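Local coordinates for protein putative epimerase (Burkholderia cenocepacia, PDB 4LW8) that probably acts as an NAD(P)-dependent sugar epimerase or dehydratase of the extended short-chain dehydrogenase type, serving bacterial lipopolysaccharide O-antigen biosynthesis, at residues A[219-224]-A[257-262]; A[136-141]-A[158-163]; A[183-188]-A[232-237]. One frame throughout, in Å; residues are numbered along the deposited sequence. Where two conformers were deposited one is given.

Contact 1 of 3, residues A[219-224]-A[257-262]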
# COMPACT_ATOMS: atom_id res chain seq x y z
N ASP A 219 20.16 -3.28 -24.71
CA ASP A 219 20.79 -4.43 -24.07
C ASP A 219 20.10 -4.75 -22.75
O ASP A 219 20.63 -5.49 -21.92
CB ASP A 219 22.29 -4.17 -23.88
CG ASP A 219 22.57 -2.98 -22.96
OD1 ASP A 219 21.68 -2.11 -22.81
OD2 ASP A 219 23.71 -2.90 -22.43
N VAL A 220 18.91 -4.19 -22.57
CA VAL A 220 18.14 -4.42 -21.36
C VAL A 220 17.09 -5.51 -21.62
O VAL A 220 16.25 -5.36 -22.51
CB VAL A 220 17.47 -3.13 -20.88
CG1 VAL A 220 16.51 -3.43 -19.74
CG2 VAL A 220 18.55 -2.14 -20.42
N SER A 221 17.17 -6.61 -20.88
CA SER A 221 16.35 -7.80 -21.14
C SER A 221 15.20 -7.92 -20.15
O SER A 221 15.39 -7.75 -18.94
CB SER A 221 17.19 -9.08 -21.08
OG SER A 221 18.18 -9.10 -22.09
N ARG A 222 14.00 -8.20 -20.67
CA ARG A 222 12.82 -8.34 -19.83
C ARG A 222 11.95 -9.52 -20.29
O ARG A 222 12.05 -9.98 -21.43
CB ARG A 222 12.00 -7.04 -19.83
CG ARG A 222 12.73 -5.84 -19.19
CD ARG A 222 13.03 -6.07 -17.71
NE ARG A 222 13.59 -4.88 -17.06
CZ ARG A 222 14.89 -4.68 -16.82
NH1 ARG A 222 15.79 -5.60 -17.16
NH2 ARG A 222 15.28 -3.56 -16.23
N ASP A 223 11.09 -9.98 -19.39
CA ASP A 223 10.23 -11.14 -19.57
C ASP A 223 8.94 -10.71 -20.28
O ASP A 223 8.18 -9.90 -19.74
CB ASP A 223 9.93 -11.75 -18.20
CG ASP A 223 9.18 -13.08 -18.27
OD1 ASP A 223 8.22 -13.21 -19.06
OD2 ASP A 223 9.55 -13.99 -17.50
N PHE A 224 8.70 -11.23 -21.49
CA PHE A 224 7.48 -10.91 -22.24
C PHE A 224 6.60 -12.14 -22.52
O PHE A 224 7.11 -13.21 -22.86
CB PHE A 224 7.83 -10.25 -23.58
CG PHE A 224 8.49 -8.91 -23.45
CD1 PHE A 224 7.74 -7.77 -23.24
CD2 PHE A 224 9.87 -8.79 -23.60
CE1 PHE A 224 8.36 -6.52 -23.13
CE2 PHE A 224 10.49 -7.55 -23.50
CZ PHE A 224 9.72 -6.41 -23.26
N LEU A 257 15.85 -5.65 -26.17
CA LEU A 257 15.22 -4.91 -27.26
C LEU A 257 15.89 -5.23 -28.60
O LEU A 257 15.26 -5.22 -29.65
CB LEU A 257 15.26 -3.42 -26.97
CG LEU A 257 14.02 -2.59 -27.30
CD1 LEU A 257 12.73 -3.35 -27.00
CD2 LEU A 257 14.09 -1.30 -26.50
N LYS A 258 17.18 -5.54 -28.54
CA LYS A 258 17.95 -5.94 -29.72
C LYS A 258 17.42 -7.25 -30.30
O LYS A 258 17.31 -7.39 -31.52
CB LYS A 258 19.43 -6.08 -29.36
CG LYS A 258 20.35 -6.30 -30.56
CD LYS A 258 21.79 -6.60 -30.13
CE LYS A 258 22.69 -6.87 -31.34
NZ LYS A 258 24.06 -7.33 -30.95
N GLU A 259 17.10 -8.21 -29.43
CA GLU A 259 16.52 -9.48 -29.88
C GLU A 259 15.14 -9.27 -30.49
O GLU A 259 14.80 -9.90 -31.49
CB GLU A 259 16.41 -10.48 -28.71
CG GLU A 259 17.73 -10.94 -28.08
CD GLU A 259 17.50 -11.77 -26.82
OE1 GLU A 259 17.18 -12.98 -26.95
OE2 GLU A 259 17.61 -11.22 -25.71
N VAL A 260 14.36 -8.38 -29.88
CA VAL A 260 13.01 -8.12 -30.37
C VAL A 260 13.08 -7.43 -31.73
O VAL A 260 12.39 -7.83 -32.68
CB VAL A 260 12.20 -7.25 -29.37
CG1 VAL A 260 10.84 -6.90 -29.95
CG2 VAL A 260 12.02 -8.00 -28.06
N LEU A 261 13.95 -6.42 -31.84
CA LEU A 261 14.18 -5.75 -33.11
C LEU A 261 14.60 -6.76 -34.18
O LEU A 261 14.11 -6.70 -35.31
CB LEU A 261 15.24 -4.65 -32.97
CG LEU A 261 14.80 -3.42 -32.18
CD1 LEU A 261 16.00 -2.53 -31.79
CD2 LEU A 261 13.76 -2.65 -32.98
N ALA A 262 15.50 -7.68 -33.83
CA ALA A 262 15.97 -8.65 -34.81
C ALA A 262 14.83 -9.55 -35.31
O ALA A 262 14.78 -9.89 -36.49
CB ALA A 262 17.09 -9.49 -34.22
O HOH W 1 18.55 -11.80 -23.16
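S221 and E259 face each other across a single water molecule, and this bridge is a compact example of how the start of a strand can be coupled to the first turn of a helix without direct bonding. The water accepts from S221 OG at 2.9 Å and donates to E259 OE2 at 2.8 Å, whereas OG and OE2 themselves stay 4.2 Å apart. The carboxylate reaches this place because E259 sends CG back towards the helix start (chi1 -64°) and then runs on extended. Its OE2 also takes the backbone N of S256, just before the helix, which is the side-chain half of a capping box, so the oxygen shared with the water has two partners. The closest direct approach is between backbones, V220 O and L257 N at 3.7 Å, too long to count as a hydrogen bond. On the strand side R222 folds back over its own chain. Its NH1 donates to S221 O (2.8 Å) from above the carbonyl plane, while V220 CG1 lies 3.3 Å above the guanidinium plane, towards its rim. Helix 198-207 supplies apolar filling, with L202 touching both L257 and V260, and L199 touching F224. Strand 254-256, which leads straight into helix 257-268, pairs antiparallel with strand 221-226, and strands 288-291 and 180-189 pair parallel with it.

Contact 2 of 3, residues A[136-141]-A[158-163]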
# COMPACT_ATOMS: atom_id res chain seq x y z
N SER A 136 0.42 -6.94 -10.38
CA SER A 136 1.41 -6.71 -11.41
C SER A 136 2.80 -7.09 -10.92
O SER A 136 3.12 -6.90 -9.76
CB SER A 136 1.42 -5.24 -11.85
OG SER A 136 2.54 -4.99 -12.68
N ALA A 137 3.64 -7.60 -11.81
CA ALA A 137 5.03 -7.84 -11.44
C ALA A 137 5.80 -6.54 -11.20
O ALA A 137 6.94 -6.57 -10.73
CB ALA A 137 5.73 -8.66 -12.51
N ASN A 138 5.19 -5.38 -11.50
CA ASN A 138 5.85 -4.10 -11.26
C ASN A 138 6.03 -3.85 -9.76
O ASN A 138 6.79 -2.98 -9.36
CB ASN A 138 5.05 -2.95 -11.89
CG ASN A 138 5.15 -2.92 -13.41
OD1 ASN A 138 5.77 -3.80 -14.02
ND2 ASN A 138 4.54 -1.92 -14.03
N ILE A 139 5.32 -4.63 -8.93
CA ILE A 139 5.51 -4.49 -7.49
C ILE A 139 6.93 -4.88 -7.05
O ILE A 139 7.39 -4.45 -5.98
CB ILE A 139 4.46 -5.32 -6.69
CG1 ILE A 139 4.63 -6.84 -6.91
CG2 ILE A 139 3.03 -4.87 -7.04
CD1 ILE A 139 5.53 -7.55 -5.88
N TYR A 140 7.63 -5.68 -7.86
CA TYR A 140 9.03 -6.05 -7.55
C TYR A 140 9.98 -4.88 -7.86
O TYR A 140 11.10 -4.84 -7.35
CB TYR A 140 9.49 -7.29 -8.34
CG TYR A 140 8.69 -8.55 -8.04
CD1 TYR A 140 8.76 -9.18 -6.80
CD2 TYR A 140 7.86 -9.11 -9.01
CE1 TYR A 140 8.02 -10.35 -6.53
CE2 TYR A 140 7.11 -10.26 -8.75
CZ TYR A 140 7.19 -10.88 -7.51
OH TYR A 140 6.45 -12.01 -7.27
N GLY A 141 9.55 -3.96 -8.72
CA GLY A 141 10.40 -2.82 -9.05
C GLY A 141 11.67 -3.23 -9.78
O GLY A 141 11.66 -4.20 -10.54
N ASN A 158 7.01 3.16 -8.82
CA ASN A 158 6.15 4.30 -9.12
C ASN A 158 4.81 4.15 -8.41
O ASN A 158 4.55 3.09 -7.82
CB ASN A 158 5.97 4.46 -10.64
CG ASN A 158 5.44 3.20 -11.31
OD1 ASN A 158 4.50 2.56 -10.83
ND2 ASN A 158 6.06 2.82 -12.41
N ASP A 159 3.99 5.20 -8.42
CA ASP A 159 2.73 5.17 -7.68
C ASP A 159 1.80 4.07 -8.16
O ASP A 159 1.11 3.44 -7.37
CB ASP A 159 2.01 6.53 -7.77
CG ASP A 159 2.72 7.60 -6.98
OD1 ASP A 159 2.85 7.47 -5.74
OD2 ASP A 159 3.18 8.57 -7.58
N TYR A 160 1.79 3.83 -9.46
CA TYR A 160 0.98 2.75 -10.01
C TYR A 160 1.39 1.41 -9.37
O TYR A 160 0.53 0.64 -8.90
CB TYR A 160 1.13 2.68 -11.54
CG TYR A 160 0.40 1.49 -12.15
CD1 TYR A 160 -0.99 1.39 -12.10
CD2 TYR A 160 1.09 0.45 -12.75
CE1 TYR A 160 -1.67 0.30 -12.65
CE2 TYR A 160 0.43 -0.65 -13.29
CZ TYR A 160 -0.95 -0.72 -13.24
OH TYR A 160 -1.60 -1.80 -13.79
N ALA A 161 2.69 1.13 -9.32
CA ALA A 161 3.17 -0.14 -8.75
C ALA A 161 2.86 -0.23 -7.24
O ALA A 161 2.51 -1.30 -6.73
CB ALA A 161 4.67 -0.32 -9.02
N VAL A 162 3.00 0.89 -6.54
CA VAL A 162 2.66 0.96 -5.11
C VAL A 162 1.17 0.66 -4.91
O VAL A 162 0.79 -0.09 -3.99
CB VAL A 162 2.98 2.35 -4.51
CG1 VAL A 162 2.45 2.43 -3.05
CG2 VAL A 162 4.50 2.62 -4.55
N SER A 163 0.33 1.23 -5.76
CA SER A 163 -1.13 1.05 -5.62
C SER A 163 -1.51 -0.41 -5.85
O SER A 163 -2.44 -0.91 -5.21
CB SER A 163 -1.91 1.99 -6.56
OG SER A 163 -1.99 1.52 -7.91
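A161 settles against N138 and I139, the close point of a helix start packed on a short 3-10 turn: the CA atoms of I139 and A161 come to 5.1 Å, and the small side chain of A161 lies at this approach. The helical side begins with N158, the N-cap. Its OD1 accepts from A161 N at 2.8 Å, with the donor nearly in line with the C=O bond, which fixes the first turn that carries A161. D159 turns to the dimer interface and forms a salt bridge with R115 of the second subunit. Y160 follows with CG anti to the backbone N (chi1 175°), which brings the ring end nearer to the 3-10 segment. Then comes A161 itself, whose CB reaches N138 O at 3.4 Å, while its carbonyl O meets I139 CG2 at 3.6 Å. I139 points its other branch away, laying CD1 3.7 Å above the centre of the Y140 ring. S163 closes the segment: its OG donates to Y160 O at 2.8 Å and receives a bond from N110. Across the contact, S136 OG accepts from N138 N at 2.9 Å in an ST turn that shapes the 3-10 segment. Y160 and K164 have the spacing of the YxxxK signature of short-chain dehydrogenases, and S136, after strand 130-134, appears to occupy the position of the serine or threonine that accompanies it in this family, consistent with the contact lying beside the active site and bringing together the two segments that carry these residues.

Contact 3 of 3, residues A[183-188]-A[232-237]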
# COMPACT_ATOMS: atom_id res chain seq x y z
N ALA A 183 -2.71 -12.64 -9.03
CA ALA A 183 -1.78 -12.87 -10.11
C ALA A 183 -0.82 -11.68 -10.22
O ALA A 183 -1.24 -10.52 -10.09
CB ALA A 183 -2.53 -13.13 -11.43
N ARG A 184 0.47 -11.95 -10.39
CA ARG A 184 1.44 -10.90 -10.71
C ARG A 184 2.00 -11.11 -12.11
O ARG A 184 3.07 -11.70 -12.26
CB ARG A 184 2.59 -10.85 -9.69
CG ARG A 184 2.22 -10.31 -8.33
CD ARG A 184 3.34 -10.56 -7.32
NE ARG A 184 3.01 -10.00 -6.02
CZ ARG A 184 3.72 -10.21 -4.92
NH1 ARG A 184 4.81 -10.97 -4.96
NH2 ARG A 184 3.33 -9.67 -3.77
N PRO A 185 1.27 -10.64 -13.14
CA PRO A 185 1.76 -10.82 -14.51
C PRO A 185 3.01 -10.01 -14.77
O PRO A 185 3.12 -8.86 -14.33
CB PRO A 185 0.60 -10.30 -15.37
CG PRO A 185 -0.11 -9.29 -14.46
CD PRO A 185 -0.03 -9.94 -13.10
N PHE A 186 3.96 -10.60 -15.47
CA PHE A 186 5.06 -9.80 -16.02
C PHE A 186 4.56 -9.15 -17.31
O PHE A 186 3.36 -9.21 -17.57
CB PHE A 186 6.30 -10.67 -16.22
CG PHE A 186 7.06 -10.93 -14.95
CD1 PHE A 186 6.48 -11.65 -13.91
CD2 PHE A 186 8.34 -10.39 -14.76
CE1 PHE A 186 7.15 -11.86 -12.71
CE2 PHE A 186 9.03 -10.59 -13.55
CZ PHE A 186 8.44 -11.33 -12.53
N ASN A 187 5.43 -8.51 -18.08
CA ASN A 187 5.02 -7.84 -19.32
C ASN A 187 4.34 -8.78 -20.29
O ASN A 187 4.83 -9.88 -20.54
CB ASN A 187 6.22 -7.19 -20.03
CG ASN A 187 7.10 -6.42 -19.08
OD1 ASN A 187 6.81 -5.27 -18.76
ND2 ASN A 187 8.15 -7.06 -18.57
N TYR A 188 3.23 -8.33 -20.86
CA TYR A 188 2.59 -9.14 -21.89
C TYR A 188 1.92 -8.25 -22.91
O TYR A 188 1.62 -7.08 -22.66
CB TYR A 188 1.59 -10.13 -21.27
CG TYR A 188 0.39 -9.51 -20.57
CD1 TYR A 188 -0.81 -9.30 -21.25
CD2 TYR A 188 0.44 -9.18 -19.21
CE1 TYR A 188 -1.92 -8.76 -20.61
CE2 TYR A 188 -0.66 -8.64 -18.57
CZ TYR A 188 -1.84 -8.44 -19.27
OH TYR A 188 -2.94 -7.91 -18.63
N ALA A 232 -4.88 -17.80 -20.37
CA ALA A 232 -5.00 -19.25 -20.17
C ALA A 232 -4.56 -19.62 -18.75
O ALA A 232 -5.18 -20.46 -18.10
CB ALA A 232 -4.19 -20.02 -21.21
N ALA A 233 -3.49 -18.98 -18.27
CA ALA A 233 -3.02 -19.17 -16.90
C ALA A 233 -4.04 -18.66 -15.87
O ALA A 233 -4.28 -19.30 -14.85
CB ALA A 233 -1.68 -18.46 -16.70
N TYR A 234 -4.62 -17.50 -16.15
CA TYR A 234 -5.66 -16.93 -15.30
C TYR A 234 -6.83 -17.93 -15.15
O TYR A 234 -7.32 -18.16 -14.04
CB TYR A 234 -6.18 -15.61 -15.88
CG TYR A 234 -5.28 -14.39 -15.68
CD1 TYR A 234 -3.99 -14.52 -15.16
CD2 TYR A 234 -5.73 -13.10 -15.99
CE1 TYR A 234 -3.17 -13.41 -14.97
CE2 TYR A 234 -4.92 -11.98 -15.80
CZ TYR A 234 -3.63 -12.14 -15.29
OH TYR A 234 -2.80 -11.05 -15.11
N LEU A 235 -7.23 -18.54 -16.25
CA LEU A 235 -8.32 -19.52 -16.20
C LEU A 235 -7.93 -20.72 -15.33
O LEU A 235 -8.74 -21.20 -14.54
CB LEU A 235 -8.70 -19.98 -17.61
CG LEU A 235 -9.73 -21.12 -17.64
CD1 LEU A 235 -11.06 -20.69 -17.03
CD2 LEU A 235 -9.92 -21.67 -19.06
N LYS A 236 -6.70 -21.19 -15.47
CA LYS A 236 -6.21 -22.31 -14.66
C LYS A 236 -6.23 -21.95 -13.18
O LYS A 236 -6.55 -22.79 -12.34
CB LYS A 236 -4.80 -22.73 -15.10
CG LYS A 236 -4.79 -23.56 -16.37
CD LYS A 236 -5.40 -24.94 -16.09
CE LYS A 236 -5.33 -25.87 -17.29
NZ LYS A 236 -6.28 -25.46 -18.36
N LEU A 237 -5.89 -20.71 -12.85
CA LEU A 237 -5.97 -20.26 -11.46
C LEU A 237 -7.41 -20.22 -10.96
O LEU A 237 -7.69 -20.53 -9.80
CB LEU A 237 -5.31 -18.89 -11.31
CG LEU A 237 -3.79 -18.94 -11.47
CD1 LEU A 237 -3.23 -17.53 -11.47
CD2 LEU A 237 -3.15 -19.79 -10.37
O HOH W 2 -3.75 -8.84 -16.09
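Apolar packing brings A183 and Y234 together, in a worked case of a helix laid over the parallel part of a mixed sheet and reaching it with a long aromatic side chain. A183 CB sits 3.6 Å from Y234 CE1, approaching the ring obliquely, and has L237 CD1 at 4.5 Å as a more distant neighbour. The Y234 ring reaches out to the strand, with CG beside the backbone N (chi1 -77°), and its hydroxyl ends at P185; the two side chains cross at about a right angle. There the contact is of carbon with oxygen: Y234 OH lies 3.3 Å from P185 CG, with CB and CD of the same ring little farther away. Water-mediated bonding forms the second kind of interaction. One water, in the plane of the Y234 ring, is 2.6 Å from Y234 OH and 2.8 Å from Y188 OH, giving both hydroxyls a polar partner in a mainly apolar setting. Y188 OH bonds in addition to T30, part of a TGxxGxxG sequence of the kind that binds dinucleotides in this family. Strand 183-185 and helix 232-237 run antiparallel (169°), their axes 10.7 Å apart. Helix 227-240 is the crossover of a beta-alpha-beta unit joining strands 221-226 and 246-249, both parallel partners of strand 180-189; L132 of strand 130-134 touches A183, Y234 and L237.

Overall arrangement
Depth separates these three contacts. Contact 3, its centre about 7 Å from the centre of the chain, has touching residues that are all buried and chiefly apolar; contact 2, centred about 13 Å from it, mixes buried and exposed residues and borders the second subunit; contact 1, centred about 20 Å away, is partly buried. Both 1 and 3 use a bridging water, to a carboxylate in contact 1 and between two tyrosine hydroxyls in contact 3. They share the main sheet through neighbouring strands 221-226 and 180-189, where D223 O lies 3.1 Å from N187 ND2. Contact 2 meets contact 3 where A137 N is 2.9 Å from P185 O. Contacts 1 and 2 do not touch; strand 180-189 touches both.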